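Long-range contact in protein PES4 (PDB 6EZ7), which probably binds RNA, including poly(A), poly(U) and mRNA 3'-untranslated regions, this chain being its third RNA recognition motif domain: residues 19-31 with 47-61. Sequence-based numbering, arbitrary orientation.
Sequences LNFFSEVGPIKSI and TYKNSSDSEKAIKRY
With CG of Y48 anti to its carbonyl carbon (chi1 -75°), the phenol reaches F22 O, to which OH donates at 2.7 Å, tilted somewhat from that carbonyl's plane. The same turn at chi1 carries Y61 OH to F21 O, a short but weak bond. The F22 ring takes Y48 OH at its edge and meets the Y61 ring obliquely, planes at 41°. V25 points into helix 51-61: CG2 lies 3.4 Å from Y48 CE1 and also meets A57 CB, while CG1 sits over one face of the R60 guanidinium. K56 NZ donates to V25 O at 2.6 Å, in the carbonyl plane, and salt-bridges D53 OD1. Beside G26, D53 OD2 receives a bond from a water that also donates to P27 O and accepts from N50 N. A phenylalanine in place of Y48 would probably leave F22 O without this donor and weaken the hold of strand 42-48 on the segment around F22. Further along, K29 N and S30 N both bond T47 O, a classic beta bulge, and T47 N returns a nearly straight bond (179°) to S30 O. Helices 15-22 and 51-61 thus pack on one side of the RRM sheet, where Y48 and A57 touch I4 of the neighbouring strand 3-9, F22 touches I6 and V73, and Y61 reaches V73 of strand 69-75.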
loop_
_atom_site.group_PDB
_atom_site.type_symbol
_atom_site.label_atom_id
_atom_site.label_comp_id
_atom_site.label_asym_id
_atom_site.label_seq_id
_atom_site.Cartn_x
_atom_site.Cartn_y
_atom_site.Cartn_z
ATOM N N LEU A 19 -0.302 8.092 -3.627
ATOM C CA LEU A 19 -1.581 8.781 -3.722
ATOM C C LEU A 19 -2.216 8.583 -5.088
ATOM O O LEU A 19 -3.389 8.241 -5.193
ATOM C CB LEU A 19 -1.400 10.270 -3.447
ATOM C CG LEU A 19 -1.445 10.704 -1.985
ATOM C CD1 LEU A 19 -0.982 12.146 -1.845
ATOM C CD2 LEU A 19 -2.855 10.531 -1.427
ATOM N N ASN A 20 -1.436 8.784 -6.138
ATOM C CA ASN A 20 -1.992 8.736 -7.477
ATOM C C ASN A 20 -2.453 7.343 -7.879
ATOM O O ASN A 20 -3.515 7.185 -8.476
ATOM C CB ASN A 20 -0.983 9.286 -8.478
ATOM C CG ASN A 20 -0.965 10.794 -8.484
ATOM O OD1 ASN A 20 0.088 11.430 -8.392
ATOM N ND2 ASN A 20 -2.150 11.380 -8.564
ATOM N N PHE A 21 -1.673 6.327 -7.533
ATOM C CA PHE A 21 -2.079 4.962 -7.845
ATOM C C PHE A 21 -3.242 4.496 -6.982
ATOM O O PHE A 21 -4.243 3.998 -7.493
ATOM C CB PHE A 21 -0.905 4.002 -7.684
ATOM C CG PHE A 21 0.036 4.008 -8.848
ATOM C CD1 PHE A 21 -0.377 3.552 -10.089
ATOM C CD2 PHE A 21 1.335 4.463 -8.704
ATOM C CE1 PHE A 21 0.489 3.556 -11.166
ATOM C CE2 PHE A 21 2.204 4.469 -9.779
ATOM C CZ PHE A 21 1.780 4.013 -11.011
ATOM N N PHE A 22 -3.120 4.665 -5.673
ATOM C CA PHE A 22 -4.034 3.981 -4.768
ATOM C C PHE A 22 -5.303 4.757 -4.432
ATOM O O PHE A 22 -6.199 4.220 -3.784
ATOM C CB PHE A 22 -3.277 3.585 -3.499
ATOM C CG PHE A 22 -2.346 2.433 -3.726
ATOM C CD1 PHE A 22 -1.076 2.644 -4.235
ATOM C CD2 PHE A 22 -2.772 1.135 -3.511
ATOM C CE1 PHE A 22 -0.229 1.582 -4.486
ATOM C CE2 PHE A 22 -1.926 0.064 -3.755
ATOM C CZ PHE A 22 -0.655 0.287 -4.245
ATOM N N SER A 23 -5.401 5.999 -4.898
ATOM C CA SER A 23 -6.652 6.744 -4.772
ATOM C C SER A 23 -7.632 6.356 -5.872
ATOM O O SER A 23 -8.792 6.774 -5.861
ATOM C CB SER A 23 -6.403 8.251 -4.815
ATOM O OG SER A 23 -5.558 8.655 -3.754
ATOM N N GLU A 24 -7.164 5.555 -6.822
ATOM C CA GLU A 24 -8.006 5.122 -7.932
ATOM C C GLU A 24 -9.108 4.163 -7.486
ATOM O O GLU A 24 -10.104 3.993 -8.185
ATOM C CB GLU A 24 -7.158 4.464 -9.022
ATOM C CG GLU A 24 -6.180 5.414 -9.698
ATOM C CD GLU A 24 -6.872 6.608 -10.339
ATOM O OE1 GLU A 24 -7.953 6.423 -10.938
ATOM O OE2 GLU A 24 -6.335 7.732 -10.239
ATOM N N VAL A 25 -8.931 3.534 -6.326
ATOM C CA VAL A 25 -9.923 2.586 -5.830
ATOM C C VAL A 25 -10.880 3.236 -4.838
ATOM O O VAL A 25 -11.970 2.720 -4.584
ATOM C CB VAL A 25 -9.258 1.372 -5.157
ATOM C CG1 VAL A 25 -8.431 0.597 -6.165
ATOM C CG2 VAL A 25 -8.396 1.821 -4.010
ATOM N N GLY A 26 -10.473 4.371 -4.282
ATOM C CA GLY A 26 -11.284 5.070 -3.302
ATOM C C GLY A 26 -10.455 6.056 -2.506
ATOM O O GLY A 26 -9.228 6.027 -2.579
ATOM N N PRO A 27 -11.124 6.933 -1.742
ATOM C CA PRO A 27 -10.473 7.996 -0.968
ATOM C C PRO A 27 -9.502 7.448 0.071
ATOM O O PRO A 27 -9.851 6.541 0.823
ATOM C CB PRO A 27 -11.645 8.710 -0.283
ATOM C CG PRO A 27 -12.858 8.314 -1.062
ATOM C CD PRO A 27 -12.585 6.929 -1.548
ATOM N N ILE A 28 -8.299 8.002 0.115
ATOM C CA ILE A 28 -7.302 7.565 1.080
ATOM C C ILE A 28 -7.344 8.423 2.342
ATOM O O ILE A 28 -7.291 9.652 2.272
ATOM C CB ILE A 28 -5.889 7.607 0.478
ATOM C CG1 ILE A 28 -5.745 6.521 -0.590
ATOM C CG2 ILE A 28 -4.846 7.414 1.564
ATOM C CD1 ILE A 28 -4.454 6.602 -1.382
ATOM N N LYS A 29 -7.439 7.766 3.493
ATOM C CA LYS A 29 -7.483 8.465 4.771
ATOM C C LYS A 29 -6.092 8.922 5.200
ATOM O O LYS A 29 -5.898 10.079 5.578
ATOM C CB LYS A 29 -8.100 7.567 5.847
ATOM C CG LYS A 29 -8.532 8.305 7.101
ATOM C CD LYS A 29 -9.227 7.373 8.081
ATOM C CE LYS A 29 -8.324 7.037 9.259
ATOM N NZ LYS A 29 -9.110 6.658 10.469
ATOM N N SER A 30 -5.125 8.013 5.137
ATOM C CA SER A 30 -3.761 8.332 5.540
ATOM C C SER A 30 -2.745 7.441 4.837
ATOM O O SER A 30 -3.059 6.322 4.429
ATOM C CB SER A 30 -3.605 8.207 7.057
ATOM O OG SER A 30 -3.883 6.889 7.496
ATOM N N ILE A 31 -1.529 7.959 4.698
ATOM C CA ILE A 31 -0.424 7.242 4.076
ATOM C C ILE A 31 0.845 7.374 4.894
ATOM O O ILE A 31 1.196 8.467 5.339
ATOM C CB ILE A 31 -0.108 7.765 2.656
ATOM C CG1 ILE A 31 -1.323 7.670 1.745
ATOM C CG2 ILE A 31 1.059 7.000 2.040
ATOM C CD1 ILE A 31 -1.005 8.014 0.314
ATOM N N THR A 47 -4.151 3.690 4.598
ATOM C CA THR A 47 -5.446 3.511 5.230
ATOM C C THR A 47 -6.538 4.194 4.414
ATOM O O THR A 47 -6.457 5.384 4.117
ATOM C CB THR A 47 -5.451 4.057 6.662
ATOM O OG1 THR A 47 -4.480 3.346 7.440
ATOM C CG2 THR A 47 -6.819 3.870 7.293
ATOM N N TYR A 48 -7.557 3.426 4.051
ATOM C CA TYR A 48 -8.675 3.947 3.281
ATOM C C TYR A 48 -9.796 4.446 4.183
ATOM O O TYR A 48 -9.984 3.940 5.288
ATOM C CB TYR A 48 -9.204 2.872 2.329
ATOM C CG TYR A 48 -8.300 2.664 1.138
ATOM C CD1 TYR A 48 -8.418 3.465 0.012
ATOM C CD2 TYR A 48 -7.317 1.684 1.147
ATOM C CE1 TYR A 48 -7.588 3.293 -1.077
ATOM C CE2 TYR A 48 -6.481 1.500 0.058
ATOM C CZ TYR A 48 -6.625 2.306 -1.052
ATOM O OH TYR A 48 -5.799 2.131 -2.138
ATOM N N LYS A 49 -10.534 5.443 3.709
ATOM C CA LYS A 49 -11.701 5.922 4.437
ATOM C C LYS A 49 -12.768 4.836 4.463
ATOM O O LYS A 49 -13.358 4.554 5.507
ATOM C CB LYS A 49 -12.252 7.204 3.809
ATOM C CG LYS A 49 -11.272 8.371 3.842
ATOM C CD LYS A 49 -11.955 9.692 3.518
ATOM C CE LYS A 49 -10.993 10.860 3.668
ATOM N NZ LYS A 49 -11.575 12.132 3.158
ATOM N N ASN A 50 -12.998 4.218 3.308
ATOM C CA ASN A 50 -13.988 3.158 3.184
ATOM C C ASN A 50 -13.327 1.787 3.164
ATOM O O ASN A 50 -12.451 1.523 2.340
ATOM C CB ASN A 50 -14.828 3.361 1.922
ATOM C CG ASN A 50 -15.536 4.701 1.907
ATOM O OD1 ASN A 50 -16.207 5.072 2.871
ATOM N ND2 ASN A 50 -15.380 5.442 0.814
ATOM N N SER A 51 -13.755 0.920 4.076
ATOM C CA SER A 51 -13.157 -0.400 4.245
ATOM C C SER A 51 -13.148 -1.210 2.953
ATOM O O SER A 51 -12.200 -1.947 2.681
ATOM C CB SER A 51 -13.901 -1.177 5.333
ATOM O OG SER A 51 -14.084 -0.380 6.489
ATOM N N SER A 52 -14.202 -1.061 2.156
ATOM C CA SER A 52 -14.345 -1.829 0.921
ATOM C C SER A 52 -13.226 -1.526 -0.069
ATOM O O SER A 52 -12.850 -2.380 -0.871
ATOM C CB SER A 52 -15.710 -1.560 0.277
ATOM O OG SER A 52 -15.867 -0.192 -0.053
ATOM N N ASP A 53 -12.688 -0.314 0.002
ATOM C CA ASP A 53 -11.669 0.122 -0.945
ATOM C C ASP A 53 -10.314 -0.541 -0.703
ATOM O O ASP A 53 -9.533 -0.719 -1.639
ATOM C CB ASP A 53 -11.528 1.644 -0.902
ATOM C CG ASP A 53 -12.782 2.355 -1.379
ATOM O OD1 ASP A 53 -13.576 1.730 -2.119
ATOM O OD2 ASP A 53 -12.979 3.535 -1.021
ATOM N N SER A 54 -10.037 -0.913 0.543
ATOM C CA SER A 54 -8.773 -1.570 0.858
ATOM C C SER A 54 -8.704 -2.944 0.195
ATOM O O SER A 54 -7.660 -3.339 -0.321
ATOM C CB SER A 54 -8.576 -1.688 2.372
ATOM O OG SER A 54 -9.472 -2.618 2.947
ATOM N N GLU A 55 -9.820 -3.666 0.196
ATOM C CA GLU A 55 -9.879 -4.951 -0.494
ATOM C C GLU A 55 -9.729 -4.756 -1.999
ATOM O O GLU A 55 -9.068 -5.545 -2.675
ATOM C CB GLU A 55 -11.188 -5.673 -0.187
ATOM C CG GLU A 55 -11.194 -7.139 -0.584
ATOM C CD GLU A 55 -10.032 -7.908 0.017
ATOM O OE1 GLU A 55 -9.798 -7.783 1.239
ATOM O OE2 GLU A 55 -9.350 -8.637 -0.737
ATOM N N LYS A 56 -10.347 -3.701 -2.516
ATOM C CA LYS A 56 -10.246 -3.381 -3.933
ATOM C C LYS A 56 -8.798 -3.112 -4.312
ATOM O O LYS A 56 -8.331 -3.558 -5.360
ATOM C CB LYS A 56 -11.121 -2.176 -4.278
ATOM C CG LYS A 56 -12.613 -2.472 -4.260
ATOM C CD LYS A 56 -13.433 -1.191 -4.261
ATOM C CE LYS A 56 -13.132 -0.339 -5.483
ATOM N NZ LYS A 56 -13.763 1.008 -5.387
ATOM N N ALA A 57 -8.092 -2.385 -3.448
ATOM C CA ALA A 57 -6.695 -2.032 -3.689
ATOM C C ALA A 57 -5.817 -3.273 -3.795
ATOM O O ALA A 57 -4.954 -3.359 -4.666
ATOM C CB ALA A 57 -6.178 -1.114 -2.585
ATOM N N ILE A 58 -6.033 -4.226 -2.896
ATOM C CA ILE A 58 -5.309 -5.489 -2.946
ATOM C C ILE A 58 -5.606 -6.225 -4.252
ATOM O O ILE A 58 -4.695 -6.676 -4.947
ATOM C CB ILE A 58 -5.672 -6.391 -1.755
ATOM C CG1 ILE A 58 -5.252 -5.729 -0.441
ATOM C CG2 ILE A 58 -5.024 -7.760 -1.903
ATOM C CD1 ILE A 58 -5.758 -6.453 0.788
ATOM N N LYS A 59 -6.886 -6.329 -4.589
ATOM C CA LYS A 59 -7.285 -7.049 -5.794
ATOM C C LYS A 59 -6.742 -6.392 -7.056
ATOM O O LYS A 59 -6.383 -7.075 -8.018
ATOM C CB LYS A 59 -8.811 -7.154 -5.880
ATOM C CG LYS A 59 -9.407 -8.208 -4.965
ATOM C CD LYS A 59 -10.785 -8.642 -5.447
ATOM C CE LYS A 59 -11.881 -7.729 -4.920
ATOM N NZ LYS A 59 -12.395 -8.188 -3.599
ATOM N N ARG A 60 -6.673 -5.068 -7.052
ATOM C CA ARG A 60 -6.283 -4.352 -8.257
ATOM C C ARG A 60 -4.780 -4.124 -8.373
ATOM O O ARG A 60 -4.250 -4.090 -9.486
ATOM C CB ARG A 60 -7.029 -3.018 -8.335
ATOM C CG ARG A 60 -8.541 -3.198 -8.438
ATOM C CD ARG A 60 -9.274 -1.876 -8.539
ATOM N NE ARG A 60 -8.709 -1.010 -9.568
ATOM C CZ ARG A 60 -9.157 0.211 -9.841
ATOM N NH1 ARG A 60 -10.179 0.712 -9.160
ATOM N NH2 ARG A 60 -8.581 0.931 -10.793
ATOM N N TYR A 61 -4.082 -3.996 -7.248
ATOM C CA TYR A 61 -2.678 -3.591 -7.309
ATOM C C TYR A 61 -1.655 -4.630 -6.860
ATOM O O TYR A 61 -0.459 -4.428 -7.056
ATOM C CB TYR A 61 -2.473 -2.312 -6.499
ATOM C CG TYR A 61 -2.899 -1.084 -7.260
ATOM C CD1 TYR A 61 -2.236 -0.708 -8.421
ATOM C CD2 TYR A 61 -3.964 -0.306 -6.829
ATOM C CE1 TYR A 61 -2.619 0.409 -9.132
ATOM C CE2 TYR A 61 -4.357 0.817 -7.536
ATOM C CZ TYR A 61 -3.679 1.168 -8.685
ATOM O OH TYR A 61 -4.059 2.286 -9.395
HETATM O O HOH W 1 -11.898 4.792 0.793
HETATM O O HOH W 2 -1.625 4.904 6.773
#